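Local coordinates for protein cellulase (Rhodothermus marinus, PDB 3B7M) that probably hydrolyses internal beta-1,4-glucosidic bonds of cellulose as an endoglucanase of glycosyl hydrolase family 12, at residues P69-L75 and I184-L190. Residues are numbered along the deposited sequence; the frame is centred on the assembly and turned at random.
Sequences PRRVQEL and IRPEWYL
The R71 side chain crosses one face of the Y189 ring obliquely. R71 CG sits 3.9 Å from the centroid of the Y189 ring, a CH-pi contact offset toward the rim. The chain runs extended from CG to NE, which carries the guanidinium on to the phenol end. There the OH of Y189 stands over the guanidinium face, with the guanidinium and ring planes 38° apart. The N-H groups of NH1 and NH2 are badly directed toward this OH, and no hydrogen bond forms. The guanidinium edge is used instead: R71 NE donates in its own plane to a carbonyl lone pair of E187 O at 3.1 Å. With an alanine here, the Y189 ring face would probably lose the packing of CG, and E187 O would be left without its NE donor. P69 CB meets the same ring obliquely, 3.9 Å from Y189 CE2.

Backbone bonds join the loop 69-75 to the type I turn R185 to W188 and the strand start. L190 N donates a hydrogen bond to R70 O at 3.0 Å. V72 N donates to W188 O, and Q73 N to P186 O, each at 2.8 Å. The Q73 side chain crosses P186 at about a right angle, its NE2 3.6 Å from P186 CB. L75 CD1 packs on L190 CD2.

This fastens the loop between strands 61-65 and 78-85 to the start of strand 189-199 in the beta-jelly-roll fold. V72 also packs on F100 of strand 91-101 and I175 of helix 171-181.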
loop_
_atom_site.group_PDB
_atom_site.type_symbol
_atom_site.label_atom_id
_atom_site.label_comp_id
_atom_site.label_asym_id
_atom_site.label_seq_id
_atom_site.Cartn_x
_atom_site.Cartn_y
_atom_site.Cartn_z
ATOM N N PRO A 69 16.074 0.135 12.041
ATOM C CA PRO A 69 16.451 0.515 10.668
ATOM C C PRO A 69 17.074 -0.641 9.910
ATOM O O PRO A 69 17.914 -1.347 10.469
ATOM C CB PRO A 69 17.506 1.606 10.884
ATOM C CG PRO A 69 17.170 2.205 12.220
ATOM C CD PRO A 69 16.671 1.043 13.045
ATOM N N ARG A 70 16.669 -0.859 8.664
ATOM C CA ARG A 70 17.232 -1.963 7.898
ATOM C C ARG A 70 17.368 -1.634 6.421
ATOM O O ARG A 70 16.400 -1.257 5.759
ATOM C CB ARG A 70 16.442 -3.262 8.126
ATOM C CG ARG A 70 17.324 -4.514 8.159
ATOM C CD ARG A 70 16.878 -5.528 9.224
ATOM N NE ARG A 70 17.240 -5.111 10.587
ATOM C CZ ARG A 70 17.172 -5.886 11.675
ATOM N NH1 ARG A 70 16.758 -7.150 11.592
ATOM N NH2 ARG A 70 17.524 -5.394 12.860
ATOM N N ARG A 71 18.597 -1.768 5.926
ATOM C CA ARG A 71 18.915 -1.520 4.525
ATOM C C ARG A 71 18.392 -2.654 3.648
ATOM O O ARG A 71 18.337 -3.807 4.084
ATOM C CB ARG A 71 20.422 -1.353 4.338
ATOM C CG ARG A 71 20.964 -0.053 4.888
ATOM C CD ARG A 71 22.424 0.134 4.534
ATOM N NE ARG A 71 22.782 1.550 4.512
ATOM C CZ ARG A 71 23.580 2.140 5.394
ATOM N NH1 ARG A 71 24.133 1.440 6.372
ATOM N NH2 ARG A 71 23.838 3.433 5.290
ATOM N N VAL A 72 18.018 -2.321 2.416
ATOM C CA VAL A 72 17.486 -3.313 1.477
ATOM C C VAL A 72 18.470 -4.476 1.330
ATOM O O VAL A 72 18.075 -5.638 1.383
ATOM C CB VAL A 72 17.139 -2.678 0.115
ATOM C CG1 VAL A 72 16.856 -3.742 -0.931
ATOM C CG2 VAL A 72 15.944 -1.742 0.262
ATOM N N GLN A 73 19.755 -4.152 1.212
ATOM C CA GLN A 73 20.807 -5.165 1.113
ATOM C C GLN A 73 20.943 -6.070 2.348
ATOM O O GLN A 73 21.579 -7.108 2.277
ATOM C CB GLN A 73 22.154 -4.503 0.791
ATOM C CG GLN A 73 22.742 -3.656 1.921
ATOM C CD GLN A 73 23.905 -2.785 1.463
ATOM O OE1 GLN A 73 24.639 -2.243 2.288
ATOM N NE2 GLN A 73 24.079 -2.648 0.149
ATOM N N GLU A 74 20.349 -5.672 3.469
ATOM C CA GLU A 74 20.430 -6.464 4.697
ATOM C C GLU A 74 19.267 -7.434 4.872
ATOM O O GLU A 74 19.292 -8.267 5.774
ATOM C CB GLU A 74 20.464 -5.559 5.917
ATOM C CG GLU A 74 21.745 -4.788 6.139
ATOM C CD GLU A 74 21.687 -4.034 7.455
ATOM O OE1 GLU A 74 20.845 -3.108 7.580
ATOM O OE2 GLU A 74 22.465 -4.393 8.373
ATOM N N LEU A 75 18.244 -7.311 4.031
ATOM C CA LEU A 75 17.043 -8.141 4.150
ATOM C C LEU A 75 17.267 -9.539 3.596
ATOM O O LEU A 75 17.918 -9.705 2.569
ATOM C CB LEU A 75 15.871 -7.507 3.401
ATOM C CG LEU A 75 15.409 -6.110 3.781
ATOM C CD1 LEU A 75 14.523 -5.577 2.670
ATOM C CD2 LEU A 75 14.681 -6.137 5.105
ATOM N N ILE A 184 15.536 1.322 -7.145
ATOM C CA ILE A 184 15.830 1.306 -5.713
ATOM C C ILE A 184 17.311 0.981 -5.520
ATOM O O ILE A 184 17.857 0.111 -6.198
ATOM C CB ILE A 184 14.918 0.297 -4.949
ATOM C CG1 ILE A 184 13.480 0.821 -4.905
ATOM C CG2 ILE A 184 15.409 0.040 -3.522
ATOM C CD1 ILE A 184 12.473 -0.199 -4.499
ATOM N N ARG A 185 17.961 1.719 -4.625
ATOM C CA ARG A 185 19.342 1.457 -4.270
ATOM C C ARG A 185 19.382 0.470 -3.109
ATOM O O ARG A 185 18.570 0.578 -2.186
ATOM C CB ARG A 185 20.057 2.763 -3.900
ATOM C CG ARG A 185 20.623 3.528 -5.097
ATOM C CD ARG A 185 22.147 3.411 -5.097
ATOM N NE ARG A 185 22.730 3.469 -6.435
ATOM C CZ ARG A 185 23.071 2.397 -7.149
ATOM N NH1 ARG A 185 22.881 1.178 -6.652
ATOM N NH2 ARG A 185 23.597 2.539 -8.362
ATOM N N PRO A 186 20.322 -0.496 -3.153
ATOM C CA PRO A 186 20.515 -1.519 -2.112
ATOM C C PRO A 186 20.822 -0.942 -0.731
ATOM O O PRO A 186 20.498 -1.572 0.272
ATOM C CB PRO A 186 21.733 -2.299 -2.606
ATOM C CG PRO A 186 21.819 -2.013 -4.038
ATOM C CD PRO A 186 21.298 -0.645 -4.242
ATOM N N GLU A 187 21.434 0.244 -0.698
ATOM C CA GLU A 187 21.771 0.943 0.548
ATOM C C GLU A 187 20.600 1.703 1.169
ATOM O O GLU A 187 20.711 2.187 2.297
ATOM C CB GLU A 187 22.909 1.949 0.324
ATOM C CG GLU A 187 24.139 1.374 -0.339
ATOM C CD GLU A 187 24.094 1.517 -1.848
ATOM O OE1 GLU A 187 23.335 2.385 -2.347
ATOM O OE2 GLU A 187 24.839 0.769 -2.525
ATOM N N TRP A 188 19.501 1.847 0.433
ATOM C CA TRP A 188 18.335 2.517 0.989
ATOM C C TRP A 188 17.693 1.685 2.083
ATOM O O TRP A 188 17.786 0.460 2.074
ATOM C CB TRP A 188 17.315 2.871 -0.097
ATOM C CG TRP A 188 17.808 3.928 -1.046
ATOM C CD1 TRP A 188 18.987 4.627 -0.967
ATOM C CD2 TRP A 188 17.129 4.420 -2.208
ATOM N NE1 TRP A 188 19.081 5.510 -2.010
ATOM C CE2 TRP A 188 17.957 5.406 -2.788
ATOM C CE3 TRP A 188 15.904 4.115 -2.820
ATOM C CZ2 TRP A 188 17.603 6.094 -3.951
ATOM C CZ3 TRP A 188 15.551 4.792 -3.973
ATOM C CH2 TRP A 188 16.397 5.777 -4.529
ATOM N N TYR A 189 17.062 2.357 3.039
ATOM C CA TYR A 189 16.381 1.688 4.130
ATOM C C TYR A 189 14.929 1.418 3.752
ATOM O O TYR A 189 14.284 2.260 3.124
ATOM C CB TYR A 189 16.406 2.572 5.383
ATOM C CG TYR A 189 17.779 2.787 5.965
ATOM C CD1 TYR A 189 18.648 3.737 5.422
ATOM C CD2 TYR A 189 18.215 2.040 7.045
ATOM C CE1 TYR A 189 19.913 3.941 5.943
ATOM C CE2 TYR A 189 19.486 2.239 7.586
ATOM C CZ TYR A 189 20.327 3.192 7.023
ATOM O OH TYR A 189 21.585 3.389 7.546
ATOM N N LEU A 190 14.432 0.245 4.143
ATOM C CA LEU A 190 13.020 -0.082 4.094
ATOM C C LEU A 190 12.353 0.459 5.357
ATOM O O LEU A 190 12.647 0.005 6.459
ATOM C CB LEU A 190 12.853 -1.605 4.024
ATOM C CG LEU A 190 11.459 -2.236 4.123
ATOM C CD1 LEU A 190 10.492 -1.626 3.155
ATOM C CD2 LEU A 190 11.551 -3.722 3.882
HETATM O O HOH W 1 14.267 0.875 8.586
#